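Local coordinates for protein precorrin-6Y C5,15-methyltransferase (Decarboxylating) (Geobacter metallireducens, PDB 3E05) that probably uses S-adenosylmethionine to methylate, and also decarboxylates, a precorrin intermediate of cobalamin biosynthesis, this chain being the C-terminal domain, at residues E96-D104 with S117-A127; L36-I47 with L103-I114. One frame throughout, in Å; residues are numbered along the deposited sequence.

Contact 1 of 2, residues E96-D104 with S117-A127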
loop_
_atom_site.group_PDB
_atom_site.type_symbol
_atom_site.label_atom_id
_atom_site.label_comp_id
_atom_site.label_asym_id
_atom_site.label_seq_id
_atom_site.Cartn_x
_atom_site.Cartn_y
_atom_site.Cartn_z
ATOM N N GLU D 96 -16.942 -27.826 -16.731
ATOM C CA GLU D 96 -17.012 -28.328 -15.363
ATOM C C GLU D 96 -15.908 -29.371 -15.136
ATOM O O GLU D 96 -15.971 -30.493 -15.657
ATOM C CB GLU D 96 -18.406 -28.896 -15.085
ATOM C CG GLU D 96 -18.577 -29.451 -13.684
ATOM C CD GLU D 96 -19.955 -30.060 -13.434
ATOM O OE1 GLU D 96 -20.878 -29.888 -14.275
ATOM O OE2 GLU D 96 -20.107 -30.700 -12.370
ATOM N N ALA D 97 -14.892 -28.989 -14.364
ATOM C CA ALA D 97 -13.689 -29.807 -14.203
ATOM C C ALA D 97 -12.881 -29.424 -12.974
ATOM O O ALA D 97 -12.976 -28.298 -12.482
ATOM C CB ALA D 97 -12.811 -29.704 -15.452
ATOM N N PHE D 98 -12.084 -30.379 -12.500
ATOM C CA PHE D 98 -11.137 -30.178 -11.410
ATOM C C PHE D 98 -9.746 -30.290 -12.030
ATOM O O PHE D 98 -9.141 -31.365 -12.013
ATOM C CB PHE D 98 -11.378 -31.241 -10.316
ATOM C CG PHE D 98 -10.511 -31.097 -9.072
ATOM C CD1 PHE D 98 -9.839 -29.914 -8.770
ATOM C CD2 PHE D 98 -10.407 -32.162 -8.178
ATOM C CE1 PHE D 98 -9.058 -29.804 -7.613
ATOM C CE2 PHE D 98 -9.633 -32.065 -7.020
ATOM C CZ PHE D 98 -8.960 -30.884 -6.739
ATOM N N ALA D 99 -9.259 -29.173 -12.586
ATOM C CA ALA D 99 -7.972 -29.121 -13.299
ATOM C C ALA D 99 -6.818 -29.697 -12.471
ATOM O O ALA D 99 -6.776 -29.476 -11.255
ATOM C CB ALA D 99 -7.665 -27.694 -13.725
ATOM N N PRO D 100 -5.860 -30.414 -13.111
ATOM C CA PRO D 100 -5.559 -30.616 -14.541
ATOM C C PRO D 100 -6.484 -31.539 -15.357
ATOM O O PRO D 100 -6.292 -31.657 -16.575
ATOM C CB PRO D 100 -4.128 -31.170 -14.522
ATOM C CG PRO D 100 -4.021 -31.879 -13.225
ATOM C CD PRO D 100 -4.893 -31.129 -12.252
ATOM N N GLU D 101 -7.453 -32.184 -14.704
ATOM C CA GLU D 101 -8.493 -32.935 -15.419
ATOM C C GLU D 101 -9.342 -31.971 -16.239
ATOM O O GLU D 101 -9.624 -30.855 -15.798
ATOM C CB GLU D 101 -9.406 -33.696 -14.452
ATOM C CG GLU D 101 -8.735 -34.800 -13.640
ATOM C CD GLU D 101 -9.732 -35.596 -12.807
ATOM O OE1 GLU D 101 -9.631 -36.841 -12.803
ATOM O OE2 GLU D 101 -10.616 -34.983 -12.164
ATOM N N GLY D 102 -9.732 -32.398 -17.436
ATOM C CA GLY D 102 -10.550 -31.569 -18.305
ATOM C C GLY D 102 -9.786 -30.600 -19.188
ATOM O O GLY D 102 -10.391 -29.857 -19.956
ATOM N N LEU D 103 -8.461 -30.590 -19.080
ATOM C CA LEU D 103 -7.644 -29.752 -19.961
ATOM C C LEU D 103 -7.401 -30.423 -21.307
ATOM O O LEU D 103 -7.113 -29.750 -22.294
ATOM C CB LEU D 103 -6.298 -29.396 -19.313
ATOM C CG LEU D 103 -6.261 -28.606 -18.001
ATOM C CD1 LEU D 103 -4.815 -28.417 -17.564
ATOM C CD2 LEU D 103 -6.954 -27.265 -18.117
ATOM N N ASP D 104 -7.522 -31.748 -21.338
ATOM C CA ASP D 104 -7.157 -32.534 -22.522
ATOM C C ASP D 104 -8.034 -32.258 -23.742
ATOM O O ASP D 104 -7.531 -32.188 -24.859
ATOM C CB ASP D 104 -7.127 -34.029 -22.189
ATOM C CG ASP D 104 -6.092 -34.368 -21.129
ATOM O OD1 ASP D 104 -4.966 -33.825 -21.194
ATOM O OD2 ASP D 104 -6.408 -35.176 -20.229
ATOM N N SER D 117 -6.633 -23.107 -7.720
ATOM C CA SER D 117 -5.926 -24.365 -7.989
ATOM C C SER D 117 -6.515 -25.586 -7.306
ATOM O O SER D 117 -6.222 -26.710 -7.705
ATOM C CB SER D 117 -4.460 -24.238 -7.601
ATOM O OG SER D 117 -3.781 -23.438 -8.546
ATOM N N GLY D 118 -7.321 -25.369 -6.269
ATOM C CA GLY D 118 -7.902 -26.468 -5.480
ATOM C C GLY D 118 -6.921 -27.513 -4.957
ATOM O O GLY D 118 -7.207 -28.711 -4.988
ATOM N N GLY D 119 -5.759 -27.057 -4.497
ATOM C CA GLY D 119 -4.704 -27.939 -4.001
ATOM C C GLY D 119 -3.879 -28.612 -5.084
ATOM O O GLY D 119 -3.036 -29.455 -4.781
ATOM N N MET D 120 -4.099 -28.231 -6.344
ATOM C CA MET D 120 -3.443 -28.884 -7.482
ATOM C C MET D 120 -2.507 -27.963 -8.270
ATOM O O MET D 120 -2.391 -28.105 -9.487
ATOM C CB MET D 120 -4.488 -29.507 -8.433
ATOM C CG MET D 120 -5.396 -30.574 -7.807
ATOM S SD MET D 120 -4.496 -31.948 -7.061
ATOM C CE MET D 120 -3.918 -32.806 -8.515
ATOM N N LEU D 121 -1.823 -27.052 -7.579
ATOM C CA LEU D 121 -1.010 -26.018 -8.240
ATOM C C LEU D 121 0.132 -26.553 -9.120
ATOM O O LEU D 121 0.245 -26.160 -10.280
ATOM C CB LEU D 121 -0.487 -24.970 -7.238
ATOM C CG LEU D 121 0.348 -23.820 -7.840
ATOM C CD1 LEU D 121 -0.465 -23.008 -8.840
ATOM C CD2 LEU D 121 0.975 -22.918 -6.759
ATOM N N GLU D 122 0.961 -27.437 -8.563
ATOM C CA GLU D 122 2.105 -27.985 -9.289
ATOM C C GLU D 122 1.645 -28.764 -10.515
ATOM O O GLU D 122 2.216 -28.641 -11.606
ATOM C CB GLU D 122 2.942 -28.891 -8.378
ATOM C CG GLU D 122 4.383 -29.031 -8.850
ATOM C CD GLU D 122 5.188 -30.040 -8.056
ATOM O OE1 GLU D 122 4.821 -30.361 -6.902
ATOM O OE2 GLU D 122 6.202 -30.513 -8.600
ATOM N N GLU D 123 0.598 -29.554 -10.320
ATOM C CA GLU D 123 0.046 -30.385 -11.370
ATOM C C GLU D 123 -0.580 -29.534 -12.473
ATOM O O GLU D 123 -0.474 -29.873 -13.655
ATOM C CB GLU D 123 -0.966 -31.372 -10.786
ATOM C CG GLU D 123 -0.339 -32.389 -9.826
ATOM C CD GLU D 123 -0.347 -31.966 -8.350
ATOM O OE1 GLU D 123 -0.627 -30.786 -8.025
ATOM O OE2 GLU D 123 -0.064 -32.838 -7.499
ATOM N N ILE D 124 -1.202 -28.417 -12.089
ATOM C CA ILE D 124 -1.772 -27.480 -13.062
ATOM C C ILE D 124 -0.686 -26.778 -13.878
ATOM O O ILE D 124 -0.809 -26.686 -15.102
ATOM C CB ILE D 124 -2.733 -26.456 -12.404
ATOM C CG1 ILE D 124 -4.050 -27.131 -12.036
ATOM C CG2 ILE D 124 -3.008 -25.254 -13.342
ATOM C CD1 ILE D 124 -4.907 -26.335 -11.052
ATOM N N ILE D 125 0.365 -26.292 -13.210
ATOM C CA ILE D 125 1.456 -25.597 -13.893
ATOM C C ILE D 125 2.167 -26.538 -14.875
ATOM O O ILE D 125 2.423 -26.162 -16.020
ATOM C CB ILE D 125 2.419 -24.861 -12.902
ATOM C CG1 ILE D 125 1.731 -23.583 -12.383
ATOM C CG2 ILE D 125 3.734 -24.464 -13.578
ATOM C CD1 ILE D 125 2.463 -22.871 -11.246
ATOM N N ASP D 126 2.431 -27.769 -14.435
ATOM C CA ASP D 126 3.028 -28.797 -15.296
ATOM C C ASP D 126 2.196 -29.056 -16.544
ATOM O O ASP D 126 2.731 -29.051 -17.653
ATOM C CB ASP D 126 3.224 -30.104 -14.527
ATOM C CG ASP D 126 4.418 -30.061 -13.605
ATOM O OD1 ASP D 126 4.923 -31.140 -13.248
ATOM O OD2 ASP D 126 4.850 -28.951 -13.228
ATOM N N ALA D 127 0.890 -29.255 -16.345
ATOM C CA ALA D 127 -0.045 -29.517 -17.435
ATOM C C ALA D 127 -0.159 -28.335 -18.403
ATOM O O ALA D 127 -0.128 -28.530 -19.618
ATOM C CB ALA D 127 -1.398 -29.908 -16.887
HETATM O O HOH W 1 -7.851 -27.462 -9.634
#
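Pro100 packs against the first turns of helix 121-131, its CB, CG and CD each meeting a different residue. Its CB lies 3.8 Å from Ala127 CB, its CG faces the CB of Glu123, and its CD rests near Ile124 CG1. The compact proline ring and the small alanine let loop and helix come close, while the carboxylate of Glu123 turns off and its CB does the packing. On the inner side Ala99 CB meets Ile124 CG1 at 4.0 Å, and Leu103 CD1 reaches Ala127 CB. At the other end the Phe98 ring, its CG anti to the backbone N (chi1 -176°), swings out to the helix start. Gly118 O lies at the ring edge, 3.3 Å from Phe98 CZ, and Met120 CG lies obliquely at 3.7 Å from the same CZ; Met120 SD adds an oblique Met-aromatic contact. Glycine suits position 118, since a CB there would run into the ring.

No direct hydrogen bond joins the segments. One water instead donates to both Ala99 O (2.8 Å) and Ser117 O (2.6 Å). A cis peptide before Pro100 and a type II turn from Pro100 to Leu103 shape the loop; a type I' turn from Ser117 leads to Met120, the N-cap residue. The loop after strand 92-96 thus packs on the start of the helix that follows strand 111-114, beside the C-terminal ends of the parallel strands; the 3-2-1-4-5-7-6 strand order is that of class I (Rossmann-like) S-adenosylmethionine-dependent methyltransferases.

Contact 2 of 2, residues L36-I47 with L103-I114; sequences LRLQDDLVMWDI and LDDLPDPDRVFI
Trp45 lies between two hydrophobic layers contributed by 103-114. Pro109 CG sits over the centre of the six-membered ring, 3.5 Å from its centroid, while Leu103 CD2 and Leu106 CD1 make CH-pi contacts on the opposite face. The indole N-H is satisfied by Pro107 O, with NE1 2.9 Å away nearly along the C=O axis. A leucine in place of Trp45 would probably leave Pro107 O without this donor and open a gap between Pro109 and the two leucines.

Strands 43-47 and 111-114 run parallel, neighbours at the centre of the Rossmann-like sheet. Trp45 N donates to Arg111 O, Phe113 N to Trp45 O and Ile47 N to Phe113 O. Ile47 CD1 and Val112 CG1 pack together on the side of the sheet that carries Trp45; on the side of Asp46 and Phe113, Asp46 OD1 lies at the Phe113 ring edge, 3.5 Å from CD2, while OD2 is hydrogen-bonded to Ser55 OG.

Where the strands begin, Val43 O accepts from both Asp110 N and Arg111 N. Asp110 returns a bond: its OD2 takes Val43 N at 3.0 Å through the anti lone pair, nearly straight at 173°. Arginine suits position 111 because its N-H groups can serve several carbonyls. NE and NH2 grip Arg37 O side-on (NH2 to O 2.9 Å), NE adds a weak bond to Leu36 O, and NH1 donates to Asp110 O. The bend at chi2 (-59°) turns the chain back toward the Leu36 and Arg37 carbonyls; Leu42 CD1 lies over the centre of the guanidinium face, 3.6 Å from Arg111 CZ.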
loop_
_atom_site.group_PDB
_atom_site.type_symbol
_atom_site.label_atom_id
_atom_site.label_comp_id
_atom_site.label_asym_id
_atom_site.label_seq_id
_atom_site.Cartn_x
_atom_site.Cartn_y
_atom_site.Cartn_z
ATOM N N LEU D 36 -2.066 -10.162 -18.874
ATOM C CA LEU D 36 -2.320 -11.264 -19.814
ATOM C C LEU D 36 -1.946 -10.961 -21.275
ATOM O O LEU D 36 -1.887 -11.885 -22.084
ATOM C CB LEU D 36 -3.765 -11.737 -19.726
ATOM C CG LEU D 36 -4.082 -12.683 -18.558
ATOM C CD1 LEU D 36 -5.557 -12.681 -18.233
ATOM C CD2 LEU D 36 -3.603 -14.111 -18.898
ATOM N N ARG D 37 -1.699 -9.689 -21.595
ATOM C CA ARG D 37 -1.277 -9.257 -22.943
ATOM C C ARG D 37 -2.191 -9.840 -24.031
ATOM O O ARG D 37 -1.742 -10.573 -24.911
ATOM C CB ARG D 37 0.182 -9.642 -23.221
ATOM C CG ARG D 37 1.215 -8.853 -22.453
ATOM C CD ARG D 37 2.589 -9.504 -22.568
ATOM N NE ARG D 37 2.939 -9.835 -23.946
ATOM C CZ ARG D 37 3.867 -10.723 -24.299
ATOM N NH1 ARG D 37 4.553 -11.391 -23.372
ATOM N NH2 ARG D 37 4.105 -10.947 -25.587
ATOM N N LEU D 38 -3.475 -9.542 -23.918
ATOM C CA LEU D 38 -4.497 -10.095 -24.794
ATOM C C LEU D 38 -4.516 -9.420 -26.163
ATOM O O LEU D 38 -4.262 -8.229 -26.293
ATOM C CB LEU D 38 -5.880 -9.981 -24.135
ATOM C CG LEU D 38 -6.087 -10.707 -22.792
ATOM C CD1 LEU D 38 -7.553 -10.573 -22.354
ATOM C CD2 LEU D 38 -5.678 -12.164 -22.830
ATOM N N GLN D 39 -4.802 -10.208 -27.187
ATOM C CA GLN D 39 -5.121 -9.675 -28.502
ATOM C C GLN D 39 -6.228 -10.562 -29.044
ATOM O O GLN D 39 -6.412 -11.668 -28.552
ATOM C CB GLN D 39 -3.892 -9.648 -29.419
ATOM C CG GLN D 39 -3.015 -10.876 -29.374
ATOM C CD GLN D 39 -1.687 -10.676 -30.097
ATOM O OE1 GLN D 39 -0.736 -10.114 -29.548
ATOM N NE2 GLN D 39 -1.618 -11.150 -31.334
ATOM N N ASP D 40 -6.967 -10.092 -30.045
ATOM C CA ASP D 40 -8.095 -10.857 -30.570
ATOM C C ASP D 40 -7.651 -12.203 -31.185
ATOM O O ASP D 40 -6.477 -12.381 -31.497
ATOM C CB ASP D 40 -8.905 -10.010 -31.558
ATOM C CG ASP D 40 -10.371 -10.403 -31.593
ATOM O OD1 ASP D 40 -10.756 -11.353 -30.881
ATOM O OD2 ASP D 40 -11.145 -9.761 -32.331
ATOM N N ASP D 41 -8.585 -13.155 -31.265
ATOM C CA ASP D 41 -8.392 -14.483 -31.890
ATOM C C ASP D 41 -7.586 -15.501 -31.082
ATOM O O ASP D 41 -7.341 -16.605 -31.577
ATOM C CB ASP D 41 -7.808 -14.389 -33.316
ATOM C CG ASP D 41 -8.650 -13.538 -34.247
ATOM O OD1 ASP D 41 -9.861 -13.807 -34.391
ATOM O OD2 ASP D 41 -8.085 -12.608 -34.857
ATOM N N LEU D 42 -7.179 -15.161 -29.857
ATOM C CA LEU D 42 -6.390 -16.104 -29.043
ATOM C C LEU D 42 -7.268 -17.086 -28.289
ATOM O O LEU D 42 -8.449 -16.848 -28.083
ATOM C CB LEU D 42 -5.486 -15.371 -28.042
ATOM C CG LEU D 42 -4.382 -14.438 -28.560
ATOM C CD1 LEU D 42 -3.509 -13.995 -27.403
ATOM C CD2 LEU D 42 -3.524 -15.089 -29.630
ATOM N N VAL D 43 -6.674 -18.189 -27.857
ATOM C CA VAL D 43 -7.352 -19.120 -26.979
ATOM C C VAL D 43 -6.824 -18.928 -25.552
ATOM O O VAL D 43 -5.614 -18.954 -25.330
ATOM C CB VAL D 43 -7.180 -20.595 -27.437
ATOM C CG1 VAL D 43 -7.705 -21.585 -26.372
ATOM C CG2 VAL D 43 -7.898 -20.822 -28.776
ATOM N N MET D 44 -7.749 -18.730 -24.614
ATOM C CA MET D 44 -7.426 -18.531 -23.211
ATOM C C MET D 44 -8.071 -19.604 -22.331
ATOM O O MET D 44 -9.240 -19.922 -22.497
ATOM C CB MET D 44 -7.892 -17.135 -22.784
ATOM C CG MET D 44 -7.678 -16.775 -21.294
ATOM S SD MET D 44 -8.132 -15.046 -20.991
ATOM C CE MET D 44 -8.854 -15.240 -19.384
ATOM N N TRP D 45 -7.304 -20.163 -21.393
ATOM C CA TRP D 45 -7.895 -20.943 -20.301
ATOM C C TRP D 45 -8.014 -20.092 -19.020
ATOM O O TRP D 45 -7.052 -19.416 -18.645
ATOM C CB TRP D 45 -7.027 -22.156 -19.972
ATOM C CG TRP D 45 -6.804 -23.179 -21.072
ATOM C CD1 TRP D 45 -7.448 -23.270 -22.280
ATOM C CD2 TRP D 45 -5.903 -24.289 -21.015
ATOM N NE1 TRP D 45 -6.968 -24.353 -22.995
ATOM C CE2 TRP D 45 -6.036 -25.006 -22.232
ATOM C CE3 TRP D 45 -4.987 -24.743 -20.060
ATOM C CZ2 TRP D 45 -5.280 -26.150 -22.518
ATOM C CZ3 TRP D 45 -4.225 -25.884 -20.352
ATOM C CH2 TRP D 45 -4.385 -26.571 -21.564
ATOM N N ASP D 46 -9.175 -20.131 -18.362
ATOM C CA ASP D 46 -9.368 -19.505 -17.059
ATOM C C ASP D 46 -9.617 -20.650 -16.065
ATOM O O ASP D 46 -10.738 -21.158 -15.935
ATOM C CB ASP D 46 -10.525 -18.495 -17.123
ATOM C CG ASP D 46 -10.867 -17.844 -15.779
ATOM O OD1 ASP D 46 -10.242 -18.114 -14.718
ATOM O OD2 ASP D 46 -11.800 -17.011 -15.795
ATOM N N ILE D 47 -8.543 -21.058 -15.386
ATOM C CA ILE D 47 -8.593 -22.157 -14.422
ATOM C C ILE D 47 -9.000 -21.708 -13.018
ATOM O O ILE D 47 -8.317 -20.880 -12.395
ATOM C CB ILE D 47 -7.257 -22.910 -14.381
ATOM C CG1 ILE D 47 -6.939 -23.468 -15.776
ATOM C CG2 ILE D 47 -7.294 -24.038 -13.322
ATOM C CD1 ILE D 47 -5.519 -23.930 -15.948
ATOM N N LEU D 103 -8.461 -30.590 -19.080
ATOM C CA LEU D 103 -7.644 -29.752 -19.961
ATOM C C LEU D 103 -7.401 -30.423 -21.307
ATOM O O LEU D 103 -7.113 -29.750 -22.294
ATOM C CB LEU D 103 -6.298 -29.396 -19.313
ATOM C CG LEU D 103 -6.261 -28.606 -18.001
ATOM C CD1 LEU D 103 -4.815 -28.417 -17.564
ATOM C CD2 LEU D 103 -6.954 -27.265 -18.117
ATOM N N ASP D 104 -7.522 -31.748 -21.338
ATOM C CA ASP D 104 -7.157 -32.534 -22.522
ATOM C C ASP D 104 -8.034 -32.258 -23.742
ATOM O O ASP D 104 -7.531 -32.188 -24.859
ATOM C CB ASP D 104 -7.127 -34.029 -22.189
ATOM C CG ASP D 104 -6.092 -34.368 -21.129
ATOM O OD1 ASP D 104 -4.966 -33.825 -21.194
ATOM O OD2 ASP D 104 -6.408 -35.176 -20.229
ATOM N N ASP D 105 -9.331 -32.071 -23.520
ATOM C CA ASP D 105 -10.282 -31.817 -24.605
ATOM C C ASP D 105 -10.254 -30.378 -25.134
ATOM O O ASP D 105 -10.838 -30.087 -26.188
ATOM C CB ASP D 105 -11.704 -32.180 -24.161
ATOM C CG ASP D 105 -11.956 -33.685 -24.150
ATOM O OD1 ASP D 105 -10.989 -34.470 -23.991
ATOM O OD2 ASP D 105 -13.133 -34.086 -24.293
ATOM N N LEU D 106 -9.578 -29.487 -24.405
ATOM C CA LEU D 106 -9.463 -28.080 -24.786
ATOM C C LEU D 106 -8.388 -27.882 -25.851
ATOM O O LEU D 106 -7.422 -28.647 -25.894
ATOM C CB LEU D 106 -9.133 -27.233 -23.548
ATOM C CG LEU D 106 -9.985 -27.382 -22.288
ATOM C CD1 LEU D 106 -9.373 -26.536 -21.188
ATOM C CD2 LEU D 106 -11.426 -26.978 -22.516
ATOM N N PRO D 107 -8.543 -26.857 -26.717
ATOM C CA PRO D 107 -7.431 -26.510 -27.600
ATOM C C PRO D 107 -6.270 -25.920 -26.814
ATOM O O PRO D 107 -6.481 -25.385 -25.712
ATOM C CB PRO D 107 -8.020 -25.452 -28.539
ATOM C CG PRO D 107 -9.260 -25.012 -27.945
ATOM C CD PRO D 107 -9.727 -26.008 -26.946
ATOM N N ASP D 108 -5.065 -26.044 -27.371
ATOM C CA ASP D 108 -3.860 -25.454 -26.792
ATOM C C ASP D 108 -4.025 -23.955 -26.544
ATOM O O ASP D 108 -4.586 -23.237 -27.379
ATOM C CB ASP D 108 -2.643 -25.724 -27.669
ATOM C CG ASP D 108 -2.325 -27.203 -27.780
ATOM O OD1 ASP D 108 -3.135 -28.030 -27.313
ATOM O OD2 ASP D 108 -1.263 -27.541 -28.336
ATOM N N PRO D 109 -3.584 -23.497 -25.363
ATOM C CA PRO D 109 -3.812 -22.108 -24.980
ATOM C C PRO D 109 -2.662 -21.169 -25.352
ATOM O O PRO D 109 -1.490 -21.557 -25.329
ATOM C CB PRO D 109 -3.959 -22.206 -23.468
ATOM C CG PRO D 109 -3.013 -23.346 -23.077
ATOM C CD PRO D 109 -2.879 -24.250 -24.302
ATOM N N ASP D 110 -3.023 -19.947 -25.725
ATOM C CA ASP D 110 -2.078 -18.863 -25.857
ATOM C C ASP D 110 -1.903 -18.183 -24.494
ATOM O O ASP D 110 -0.858 -17.617 -24.217
ATOM C CB ASP D 110 -2.606 -17.825 -26.840
ATOM C CG ASP D 110 -2.687 -18.363 -28.265
ATOM O OD1 ASP D 110 -1.622 -18.577 -28.856
ATOM O OD2 ASP D 110 -3.809 -18.547 -28.779
ATOM N N ARG D 111 -2.956 -18.219 -23.683
ATOM C CA ARG D 111 -3.047 -17.411 -22.460
ATOM C C ARG D 111 -3.706 -18.280 -21.394
ATOM O O ARG D 111 -4.726 -18.917 -21.655
ATOM C CB ARG D 111 -3.881 -16.145 -22.714
ATOM C CG ARG D 111 -3.320 -15.172 -23.735
ATOM C CD ARG D 111 -1.938 -14.682 -23.339
ATOM N NE ARG D 111 -1.431 -13.636 -24.220
ATOM C CZ ARG D 111 -0.650 -13.849 -25.279
ATOM N NH1 ARG D 111 -0.280 -15.083 -25.620
ATOM N NH2 ARG D 111 -0.249 -12.820 -26.015
ATOM N N VAL D 112 -3.099 -18.368 -20.210
ATOM C CA VAL D 112 -3.746 -19.071 -19.127
ATOM C C VAL D 112 -3.749 -18.189 -17.893
ATOM O O VAL D 112 -2.698 -17.670 -17.505
ATOM C CB VAL D 112 -3.070 -20.418 -18.801
ATOM C CG1 VAL D 112 -3.724 -21.047 -17.592
ATOM C CG2 VAL D 112 -3.176 -21.380 -19.983
ATOM N N PHE D 113 -4.934 -17.992 -17.336
ATOM C CA PHE D 113 -5.095 -17.362 -16.034
ATOM C C PHE D 113 -5.453 -18.450 -15.039
ATOM O O PHE D 113 -6.348 -19.257 -15.278
ATOM C CB PHE D 113 -6.157 -16.258 -16.033
ATOM C CG PHE D 113 -6.400 -15.672 -14.660
ATOM C CD1 PHE D 113 -5.365 -15.001 -13.987
ATOM C CD2 PHE D 113 -7.631 -15.831 -14.015
ATOM C CE1 PHE D 113 -5.574 -14.458 -12.685
ATOM C CE2 PHE D 113 -7.844 -15.287 -12.731
ATOM C CZ PHE D 113 -6.803 -14.594 -12.071
ATOM N N ILE D 114 -4.706 -18.507 -13.941
ATOM C CA ILE D 114 -5.009 -19.428 -12.868
ATOM C C ILE D 114 -5.545 -18.641 -11.665
ATOM O O ILE D 114 -4.777 -17.985 -10.938
ATOM C CB ILE D 114 -3.758 -20.268 -12.490
ATOM C CG1 ILE D 114 -3.228 -21.015 -13.726
ATOM C CG2 ILE D 114 -4.066 -21.215 -11.347
ATOM C CD1 ILE D 114 -1.795 -21.485 -13.611
#

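Overall arrangement
The centres of the two contacts lie about 14 Å apart, and their segments alternate along the chain: 36-47, then 96-104, 103-114 and 117-127. They share Leu103 and Asp104, and helix 121-131 of contact 1 is the next regular element after strand 111-114 of contact 2. Contact 2 is buried within the central parallel part of the mixed sheet, whereas contact 1 is partly buried and lies farther from the chain centre. Apolar packing joins them: Ile47 touches Ala99 and Ile124, while Ile114 touches Ile124 and Ile125. The buried side of the loop and helix thereby joins the core round the paired central strands of this C-terminal methyltransferase domain.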